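Lipoprotein (Clostridium difficile, PDB 4OTE) probably binds methionine as the substrate-binding lipoprotein of an uptake transporter, and can also bind zinc ions. Local coordinates at residues Leu201-Glu206 and Val215-Leu220; Leu13-Glu18 and Asp172-Val177; Lys117-Leu122 and Gly135-Lys140. All blocks are in the same frame, centred on the assembly; numbering follows the deposited sequence.

How the interactions relate
Following the chain from its N terminus, Leu-13 to Glu-18, at the start of helix 13-22, opens interaction 2, which closes at Asp-172 to Val-177, on the short helix 173-176. Interaction 3 is nested inside that long loop: Lys-117 to Leu-122 of helix 112-124 meets Gly-135 to Lys-140 on the way to strand 150-154. Interaction 1 follows in series, closing a short connection between strand 199-204 and helix 211-220, and no contacts cross. Interactions 1 and 3 lie on opposite sides of the chain's centre, about 32 Å apart between their centres, one on the seven-stranded sheet (strand 199-204), the other beside the five-stranded sheet. Interaction 2 joins these two parts close to the bound selenomethionine.

Interaction 1 (Leu201-Glu206 and Val215-Leu220); sequences LAFRTE and VLQDVL. With ZN (zinc ion), chain J.
Leu-201 and Gln-217 bring their backbones nearest, with 7.4 Å between the two CA atoms. Here strand 201-204 runs almost exactly antiparallel to helix 215-220 (175° between their directions), and the axes stay 10.2 Å apart, a spacing that side chains fill. Leu-201 does most of the filling. With its CG anti to the backbone N (chi1 -164°), the branch there splits its two methyls between different parts of the helix. CD2 of Leu-201 rests 3.8 Å from CB of Leu-216 and also meets CG of Gln-217, while CD1 of Leu-201 reaches CD1 of Leu-220 at 4.0 Å. The leucines cross at about right angles. A branched apolar residue suits this place because each methyl can touch a separate helical position.

Gln-217 is amphipathic in its role. Its methylene covers Leu-201, and its extended chain carries the amide beyond, where NE2 of Gln-217 comes to 4.0 Å from CE2 of Phe-203. Ring and amide planes are turned 72° apart. OE1 of Gln-217 is gripped by the backbone N of Lys-80 and by a water 2.9 Å away, which in turn accepts from the N of Leu-201, so strand and helix share a polar link beside the apolar one.

At the far end of the strand, Arg-204 NE donates to OE2 of Glu-206 over 3.2 Å in a salt bridge that meets the carboxylate from above its plane. The same Glu-206 OE2 binds a zinc ion at 2.4 Å, and Asp-207 pairs with NH2 of the arginine.

Leu-216 also packs on strands 6-12 and 56-58. A helix laid antiparallel to the strand it follows, covering a beta sheet with leucines, is consistent with the layered alpha/beta lobe of a periplasmic binding protein.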
loop_
_atom_site.group_PDB
_atom_site.type_symbol
_atom_site.label_atom_id
_atom_site.label_comp_id
_atom_site.label_asym_id
_atom_site.label_seq_id
_atom_site.Cartn_x
_atom_site.Cartn_y
_atom_site.Cartn_z
ATOM N N LEU A 201 -9.983 4.806 -4.101
ATOM C CA LEU A 201 -11.201 4.029 -4.157
ATOM C C LEU A 201 -11.259 3.339 -5.516
ATOM O O LEU A 201 -10.914 3.937 -6.539
ATOM C CB LEU A 201 -12.419 4.933 -3.962
ATOM C CG LEU A 201 -13.730 4.226 -3.618
ATOM C CD1 LEU A 201 -13.734 3.774 -2.165
ATOM C CD2 LEU A 201 -14.912 5.142 -3.900
ATOM N N ALA A 202 -11.655 2.070 -5.509
ATOM C CA ALA A 202 -11.876 1.318 -6.736
ATOM C C ALA A 202 -13.318 0.841 -6.767
ATOM O O ALA A 202 -13.916 0.570 -5.726
ATOM C CB ALA A 202 -10.920 0.140 -6.823
ATOM N N PHE A 203 -13.876 0.746 -7.968
ATOM C CA PHE A 203 -15.279 0.390 -8.130
ATOM C C PHE A 203 -15.506 -0.201 -9.508
ATOM O O PHE A 203 -14.658 -0.068 -10.392
ATOM C CB PHE A 203 -16.170 1.616 -7.913
ATOM C CG PHE A 203 -15.620 2.877 -8.512
ATOM C CD1 PHE A 203 -15.792 3.154 -9.861
ATOM C CD2 PHE A 203 -14.917 3.780 -7.730
ATOM C CE1 PHE A 203 -15.276 4.315 -10.418
ATOM C CE2 PHE A 203 -14.398 4.942 -8.279
ATOM C CZ PHE A 203 -14.580 5.211 -9.625
ATOM N N ARG A 204 -16.638 -0.873 -9.681
ATOM C CA ARG A 204 -16.982 -1.443 -10.976
ATOM C C ARG A 204 -17.183 -0.315 -11.986
ATOM O O ARG A 204 -17.786 0.715 -11.672
ATOM C CB ARG A 204 -18.242 -2.311 -10.882
ATOM C CG ARG A 204 -18.056 -3.587 -10.073
ATOM C CD ARG A 204 -19.336 -4.401 -10.026
ATOM N NE ARG A 204 -20.418 -3.683 -9.352
ATOM C CZ ARG A 204 -20.597 -3.622 -8.032
ATOM N NH1 ARG A 204 -19.772 -4.241 -7.194
ATOM N NH2 ARG A 204 -21.620 -2.927 -7.541
ATOM N N THR A 205 -16.656 -0.516 -13.190
ATOM C CA THR A 205 -16.785 0.455 -14.270
ATOM C C THR A 205 -18.244 0.859 -14.512
ATOM O O THR A 205 -18.517 2.018 -14.827
ATOM C CB THR A 205 -16.167 -0.092 -15.574
ATOM O OG1 THR A 205 -14.810 -0.488 -15.326
ATOM C CG2 THR A 205 -16.194 0.959 -16.681
ATOM N N GLU A 206 -19.171 -0.087 -14.355
ATOM C CA GLU A 206 -20.611 0.195 -14.497
ATOM C C GLU A 206 -21.114 1.299 -13.556
ATOM O O GLU A 206 -22.029 2.037 -13.907
ATOM C CB GLU A 206 -21.455 -1.080 -14.300
ATOM C CG GLU A 206 -21.285 -1.757 -12.943
ATOM C CD GLU A 206 -22.301 -2.855 -12.675
ATOM O OE1 GLU A 206 -22.728 -3.532 -13.634
ATOM O OE2 GLU A 206 -22.669 -3.049 -11.493
ATOM N N VAL A 215 -20.608 10.065 -3.670
ATOM C CA VAL A 215 -20.639 10.413 -2.245
ATOM C C VAL A 215 -19.337 10.003 -1.554
ATOM O O VAL A 215 -18.778 10.768 -0.776
ATOM C CB VAL A 215 -21.851 9.776 -1.520
ATOM C CG1 VAL A 215 -21.640 9.715 -0.008
ATOM C CG2 VAL A 215 -23.123 10.548 -1.839
ATOM N N LEU A 216 -18.867 8.795 -1.843
ATOM C CA LEU A 216 -17.647 8.271 -1.228
ATOM C C LEU A 216 -16.424 9.098 -1.591
ATOM O O LEU A 216 -15.608 9.414 -0.727
ATOM C CB LEU A 216 -17.412 6.814 -1.635
ATOM C CG LEU A 216 -18.236 5.748 -0.914
ATOM C CD1 LEU A 216 -17.960 4.393 -1.547
ATOM C CD2 LEU A 216 -17.919 5.719 0.575
ATOM N N GLN A 217 -16.298 9.449 -2.867
ATOM C CA GLN A 217 -15.142 10.218 -3.314
ATOM C C GLN A 217 -15.207 11.671 -2.856
ATOM O O GLN A 217 -14.168 12.307 -2.696
ATOM C CB GLN A 217 -14.961 10.107 -4.826
ATOM C CG GLN A 217 -14.566 8.700 -5.255
ATOM C CD GLN A 217 -13.817 8.666 -6.567
ATOM O OE1 GLN A 217 -12.618 8.406 -6.595
ATOM N NE2 GLN A 217 -14.520 8.934 -7.659
ATOM N N ASP A 218 -16.415 12.180 -2.622
ATOM C CA ASP A 218 -16.584 13.502 -2.018
ATOM C C ASP A 218 -16.034 13.516 -0.595
ATOM O O ASP A 218 -15.173 14.334 -0.272
ATOM C CB ASP A 218 -18.058 13.939 -2.017
ATOM C CG ASP A 218 -18.478 14.598 -3.320
ATOM O OD1 ASP A 218 -17.605 14.814 -4.191
ATOM O OD2 ASP A 218 -19.683 14.908 -3.469
ATOM N N VAL A 219 -16.504 12.596 0.246
ATOM C CA VAL A 219 -16.073 12.587 1.644
ATOM C C VAL A 219 -14.600 12.199 1.780
ATOM O O VAL A 219 -13.922 12.686 2.681
ATOM C CB VAL A 219 -16.954 11.695 2.551
ATOM C CG1 VAL A 219 -18.425 12.068 2.400
ATOM C CG2 VAL A 219 -16.737 10.217 2.267
ATOM N N LEU A 220 -14.104 11.350 0.882
ATOM C CA LEU A 220 -12.715 10.881 0.963
ATOM C C LEU A 220 -11.682 11.926 0.527
ATOM O O LEU A 220 -10.500 11.784 0.829
ATOM C CB LEU A 220 -12.519 9.585 0.169
ATOM C CG LEU A 220 -12.908 8.303 0.906
ATOM C CD1 LEU A 220 -13.147 7.168 -0.080
ATOM C CD2 LEU A 220 -11.843 7.916 1.922
HETATM ZN ZN ZN J . -24.315 -4.275 -10.175
HETATM O O HOH W 1 -10.631 7.509 -4.705
#

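Interaction 2 (Leu13-Glu18 and Asp172-Val177); sequences LVPGGE and DTTYAV. With ZN (zinc ion), chain G; MSE (selenomethionine), chain C.
Thr-174 reaches Val-14 through nearly every atom of its side chain. CB of Thr-174 already lies 3.3 Å from the carbonyl O of Val-14. From there the chain forks. CG2 stays beside that same oxygen, whereas OG1 of Thr-174, anti to its own carbonyl carbon (chi1 -69°), donates a 2.7 Å hydrogen bond to the O of Val-14. The hydroxyl lies in the carbonyl plane with a C=O...donor angle of 154°, a firm grip on a buried polar atom. Beyond this bond OG1 of Thr-174 faces the ligand: the amino N of selenomethionine donates to it weakly from 3.5 Å. Threonine suits the place because the hydroxyl can donate a hydrogen bond to the backbone carbonyl while accepting a weak one from the ligand amine.

Val-14 precedes a cis peptide bond to Pro-15, and CD of that proline comes near OG1 too. The side chain of Val-14 makes the apolar part of the contact: its CG1 sits 3.8 Å from CB of Val-177 and also lies by the O and CG2 of Thr-173, and its CG2 meets CG1 of Val-177. The two valines cross at about a right angle. Compact beta-branched residues let the two backbones come close, with 4.9 Å between the CA atoms of Val-14 and Thr-174. A water completes the join, accepting from the N of Val-14 at 3.0 Å and donating to the O of Thr-174.

Farther along helix 13-22, Glu-18 binds a zinc ion through OE2 at 2.1 Å, together with Glu-22. Asp-172, whose OD2 is hydrogen-bonded to the hydroxyl of Tyr-42, is another residue of the ligand pocket.

Helix 13-22 follows strand 6-12 of one sheet and helix 173-176 follows strand 168-171 of the other; their meeting beside a bound amino acid is consistent with a closed binding cleft between the lobes of a periplasmic binding protein.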
loop_
_atom_site.group_PDB
_atom_site.type_symbol
_atom_site.label_atom_id
_atom_site.label_comp_id
_atom_site.label_asym_id
_atom_site.label_seq_id
_atom_site.Cartn_x
_atom_site.Cartn_y
_atom_site.Cartn_z
ATOM N N LEU A 13 -7.727 -2.551 7.144
ATOM C CA LEU A 13 -7.919 -1.660 8.289
ATOM C C LEU A 13 -7.104 -0.376 8.159
ATOM O O LEU A 13 -7.641 0.722 8.318
ATOM C CB LEU A 13 -7.561 -2.362 9.597
ATOM C CG LEU A 13 -7.834 -1.567 10.883
ATOM C CD1 LEU A 13 -9.286 -1.111 10.970
ATOM C CD2 LEU A 13 -7.457 -2.394 12.105
ATOM N N VAL A 14 -5.815 -0.520 7.860
ATOM C CA VAL A 14 -4.906 0.621 7.814
ATOM C C VAL A 14 -4.449 0.889 6.380
ATOM O O VAL A 14 -3.930 -0.012 5.725
ATOM C CB VAL A 14 -3.674 0.379 8.705
ATOM C CG1 VAL A 14 -2.669 1.517 8.559
ATOM C CG2 VAL A 14 -4.100 0.209 10.155
ATOM N N PRO A 15 -4.636 2.127 5.885
ATOM C CA PRO A 15 -5.307 3.273 6.508
ATOM C C PRO A 15 -6.781 3.438 6.122
ATOM O O PRO A 15 -7.498 4.199 6.765
ATOM C CB PRO A 15 -4.501 4.467 5.986
ATOM C CG PRO A 15 -3.919 4.015 4.691
ATOM C CD PRO A 15 -3.995 2.512 4.614
ATOM N N GLY A 16 -7.223 2.733 5.087
ATOM C CA GLY A 16 -8.537 2.974 4.492
ATOM C C GLY A 16 -9.727 2.633 5.369
ATOM O O GLY A 16 -10.719 3.371 5.390
ATOM N N GLY A 17 -9.639 1.513 6.082
ATOM C CA GLY A 17 -10.732 1.060 6.942
ATOM C C GLY A 17 -11.053 2.057 8.040
ATOM O O GLY A 17 -12.203 2.466 8.203
ATOM N N GLU A 18 -10.024 2.464 8.777
ATOM C CA GLU A 18 -10.185 3.387 9.898
ATOM C C GLU A 18 -10.543 4.798 9.417
ATOM O O GLU A 18 -11.285 5.504 10.096
ATOM C CB GLU A 18 -8.920 3.380 10.773
ATOM C CG GLU A 18 -8.815 4.455 11.853
ATOM C CD GLU A 18 -9.980 4.494 12.833
ATOM O OE1 GLU A 18 -10.766 3.528 12.907
ATOM O OE2 GLU A 18 -10.107 5.512 13.552
ATOM N N ASP A 172 4.768 -2.867 3.765
ATOM C CA ASP A 172 3.649 -1.965 3.502
ATOM C C ASP A 172 3.074 -1.448 4.814
ATOM O O ASP A 172 2.963 -2.191 5.788
ATOM C CB ASP A 172 2.537 -2.676 2.720
ATOM C CG ASP A 172 2.925 -2.991 1.290
ATOM O OD1 ASP A 172 4.135 -3.000 0.982
ATOM O OD2 ASP A 172 2.017 -3.240 0.469
ATOM N N THR A 173 2.689 -0.179 4.830
ATOM C CA THR A 173 2.104 0.419 6.025
ATOM C C THR A 173 0.834 -0.331 6.439
ATOM O O THR A 173 0.574 -0.488 7.634
ATOM C CB THR A 173 1.882 1.934 5.826
ATOM O OG1 THR A 173 3.148 2.591 5.926
ATOM C CG2 THR A 173 0.930 2.530 6.873
ATOM N N THR A 174 0.072 -0.819 5.454
ATOM C CA THR A 174 -1.107 -1.659 5.713
ATOM C C THR A 174 -0.786 -2.878 6.603
ATOM O O THR A 174 -1.616 -3.296 7.406
ATOM C CB THR A 174 -1.770 -2.118 4.388
ATOM O OG1 THR A 174 -2.366 -0.992 3.735
ATOM C CG2 THR A 174 -2.847 -3.166 4.626
ATOM N N TYR A 175 0.416 -3.432 6.465
ATOM C CA TYR A 175 0.856 -4.552 7.305
ATOM C C TYR A 175 1.648 -4.106 8.536
ATOM O O TYR A 175 1.536 -4.717 9.600
ATOM C CB TYR A 175 1.683 -5.538 6.478
ATOM C CG TYR A 175 0.828 -6.376 5.570
ATOM C CD1 TYR A 175 0.464 -7.671 5.930
ATOM C CD2 TYR A 175 0.355 -5.871 4.364
ATOM C CE1 TYR A 175 -0.332 -8.447 5.105
ATOM C CE2 TYR A 175 -0.447 -6.639 3.534
ATOM C CZ TYR A 175 -0.785 -7.927 3.909
ATOM O OH TYR A 175 -1.579 -8.697 3.092
ATOM N N ALA A 176 2.431 -3.041 8.394
ATOM C CA ALA A 176 3.314 -2.580 9.465
ATOM C C ALA A 176 2.557 -2.114 10.709
ATOM O O ALA A 176 2.886 -2.517 11.832
ATOM C CB ALA A 176 4.221 -1.464 8.959
ATOM N N VAL A 177 1.547 -1.267 10.508
ATOM C CA VAL A 177 0.863 -0.622 11.629
ATOM C C VAL A 177 0.110 -1.625 12.519
ATOM O O VAL A 177 0.260 -1.584 13.740
ATOM C CB VAL A 177 -0.062 0.525 11.170
ATOM C CG1 VAL A 177 -0.898 1.048 12.331
ATOM C CG2 VAL A 177 0.761 1.656 10.575
HETATM ZN ZN ZN G . -11.795 5.366 14.745
HETATM N N MSE C 301 -0.922 0.509 0.969
HETATM C CA MSE C 301 -0.159 -0.270 -0.064
HETATM C C MSE C 301 0.908 0.603 -0.625
HETATM O O MSE C 301 0.627 1.695 -1.130
HETATM O OXT MSE C 301 2.080 0.221 -0.588
HETATM C CB MSE C 301 -1.037 -0.770 -1.209
HETATM C CG MSE C 301 -0.265 -1.693 -2.157
HETATM SE SE MSE C 301 -1.364 -2.168 -3.724
HETATM C CE MSE C 301 -2.601 -3.374 -2.799
HETATM O O HOH W 2 -4.389 -3.118 7.642
#

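Interaction 3 (Lys117-Leu122 and Gly135-Lys140); sequences KNLRYL and GLVSPK. With ACT (acetate ion), chain S.
Leu-119 and Val-137 pack within the beta-alpha-beta crossover that leads from strand 105-109 through helix 112-124 to its parallel neighbour, strand 150-154; the loop after the helix here folds back along it. CB of Leu-119 lies 4.1 Å from CG2 of Val-137, and CD1 of Leu-119 reaches further, to 3.4 Å from the carbonyl C of Ser-138 and 3.9 Å from CD of Pro-139. The branched end of leucine lets CD1 press on the loop backbone while CB meets the valine.

Val-137 spreads its two methyls between two helix residues. With CG1 of Val-137 anti to the carbonyl carbon (chi1 -64°), that methyl meets NH2 of Arg-120 at 3.4 Å, and the two side chains cross at about a right angle. The arginine suits this partly exposed position, since NH2 and CZ touch the valine methyl while the nitrogens find polar partners: NH1 pairs with Glu-123 and NH2 donates to the O of Pro-131.

Ser-116 of the helix also holds the N of Val-137 through its hydroxyl. Phe-151 of strand 150-154 touches both Leu-119 and Pro-139, seating helix and loop together against that outermost strand of the five-stranded sheet.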
loop_
_atom_site.group_PDB
_atom_site.type_symbol
_atom_site.label_atom_id
_atom_site.label_comp_id
_atom_site.label_asym_id
_atom_site.label_seq_id
_atom_site.Cartn_x
_atom_site.Cartn_y
_atom_site.Cartn_z
ATOM N N LYS A 117 10.381 -2.954 -7.506
ATOM C CA LYS A 117 10.344 -1.582 -7.011
ATOM C C LYS A 117 11.248 -1.393 -5.787
ATOM O O LYS A 117 11.941 -0.381 -5.664
ATOM C CB LYS A 117 8.905 -1.207 -6.680
ATOM C CG LYS A 117 8.702 0.251 -6.323
ATOM C CD LYS A 117 7.261 0.687 -6.539
ATOM C CE LYS A 117 6.267 -0.211 -5.818
ATOM N NZ LYS A 117 4.872 0.197 -6.110
ATOM N N ASN A 118 11.241 -2.377 -4.892
ATOM C CA ASN A 118 12.117 -2.366 -3.722
ATOM C C ASN A 118 13.600 -2.403 -4.084
ATOM O O ASN A 118 14.412 -1.718 -3.454
ATOM C CB ASN A 118 11.779 -3.531 -2.784
ATOM C CG ASN A 118 10.506 -3.294 -1.988
ATOM O OD1 ASN A 118 10.003 -2.171 -1.903
ATOM N ND2 ASN A 118 9.989 -4.353 -1.387
ATOM N N LEU A 119 13.954 -3.203 -5.090
ATOM C CA LEU A 119 15.341 -3.291 -5.542
ATOM C C LEU A 119 15.808 -1.970 -6.139
ATOM O O LEU A 119 16.955 -1.572 -5.937
ATOM C CB LEU A 119 15.521 -4.422 -6.556
ATOM C CG LEU A 119 15.354 -5.844 -6.011
ATOM C CD1 LEU A 119 15.327 -6.843 -7.159
ATOM C CD2 LEU A 119 16.452 -6.197 -5.017
ATOM N N ARG A 120 14.918 -1.289 -6.861
ATOM C CA ARG A 120 15.240 0.020 -7.430
ATOM C C ARG A 120 15.378 1.105 -6.362
ATOM O O ARG A 120 16.165 2.039 -6.535
ATOM C CB ARG A 120 14.214 0.435 -8.488
ATOM C CG ARG A 120 14.250 -0.441 -9.735
ATOM C CD ARG A 120 14.399 0.372 -11.013
ATOM N NE ARG A 120 14.625 -0.477 -12.187
ATOM C CZ ARG A 120 15.799 -0.674 -12.793
ATOM N NH1 ARG A 120 16.915 -0.093 -12.359
ATOM N NH2 ARG A 120 15.859 -1.470 -13.856
ATOM N N TYR A 121 14.627 0.991 -5.266
ATOM C CA TYR A 121 14.822 1.898 -4.134
ATOM C C TYR A 121 16.236 1.714 -3.582
ATOM O O TYR A 121 16.956 2.689 -3.370
ATOM C CB TYR A 121 13.796 1.665 -3.015
ATOM C CG TYR A 121 12.352 2.009 -3.347
ATOM C CD1 TYR A 121 12.025 3.127 -4.117
ATOM C CD2 TYR A 121 11.307 1.232 -2.850
ATOM C CE1 TYR A 121 10.706 3.439 -4.407
ATOM C CE2 TYR A 121 9.986 1.536 -3.132
ATOM C CZ TYR A 121 9.687 2.642 -3.910
ATOM O OH TYR A 121 8.365 2.944 -4.187
ATOM N N LEU A 122 16.632 0.461 -3.374
ATOM C CA LEU A 122 17.971 0.147 -2.873
ATOM C C LEU A 122 19.076 0.615 -3.829
ATOM O O LEU A 122 20.157 1.014 -3.383
ATOM C CB LEU A 122 18.108 -1.352 -2.590
ATOM C CG LEU A 122 17.234 -1.892 -1.452
ATOM C CD1 LEU A 122 17.336 -3.408 -1.371
ATOM C CD2 LEU A 122 17.603 -1.262 -0.117
ATOM N N GLY A 135 11.810 -2.262 -17.141
ATOM C CA GLY A 135 11.240 -3.598 -16.977
ATOM C C GLY A 135 11.452 -4.116 -15.567
ATOM O O GLY A 135 12.294 -3.599 -14.832
ATOM N N LEU A 136 10.693 -5.142 -15.191
ATOM C CA LEU A 136 10.778 -5.714 -13.847
ATOM C C LEU A 136 12.137 -6.360 -13.593
ATOM O O LEU A 136 12.640 -7.117 -14.428
ATOM C CB LEU A 136 9.672 -6.751 -13.620
ATOM C CG LEU A 136 8.231 -6.235 -13.580
ATOM C CD1 LEU A 136 7.267 -7.396 -13.396
ATOM C CD2 LEU A 136 8.041 -5.204 -12.477
ATOM N N VAL A 137 12.724 -6.048 -12.438
ATOM C CA VAL A 137 14.000 -6.630 -12.030
ATOM C C VAL A 137 13.813 -7.553 -10.831
ATOM O O VAL A 137 12.872 -7.396 -10.051
ATOM C CB VAL A 137 15.058 -5.551 -11.703
ATOM C CG1 VAL A 137 15.390 -4.742 -12.950
ATOM C CG2 VAL A 137 14.606 -4.634 -10.571
ATOM N N SER A 138 14.720 -8.517 -10.705
ATOM C CA SER A 138 14.732 -9.457 -9.590
ATOM C C SER A 138 16.164 -9.546 -9.043
ATOM O O SER A 138 17.093 -9.032 -9.673
ATOM C CB SER A 138 14.248 -10.830 -10.067
ATOM O OG SER A 138 15.209 -11.454 -10.907
ATOM N N PRO A 139 16.350 -10.186 -7.871
ATOM C CA PRO A 139 17.701 -10.343 -7.306
ATOM C C PRO A 139 18.713 -11.028 -8.245
ATOM O O PRO A 139 19.919 -10.829 -8.098
ATOM C CB PRO A 139 17.461 -11.199 -6.058
ATOM C CG PRO A 139 16.052 -10.921 -5.671
ATOM C CD PRO A 139 15.311 -10.698 -6.956
ATOM N N LYS A 140 18.216 -11.829 -9.190
ATOM C CA LYS A 140 19.053 -12.429 -10.230
ATOM C C LYS A 140 19.707 -11.384 -11.145
ATOM O O LYS A 140 20.759 -11.642 -11.730
ATOM C CB LYS A 140 18.225 -13.399 -11.078
HETATM C C ACT S . 3.725 0.409 -2.716
HETATM O O ACT S . 4.168 0.264 -1.555
HETATM O OXT ACT S . 2.982 -0.428 -3.272
HETATM C CH3 ACT S . 4.099 1.643 -3.465
#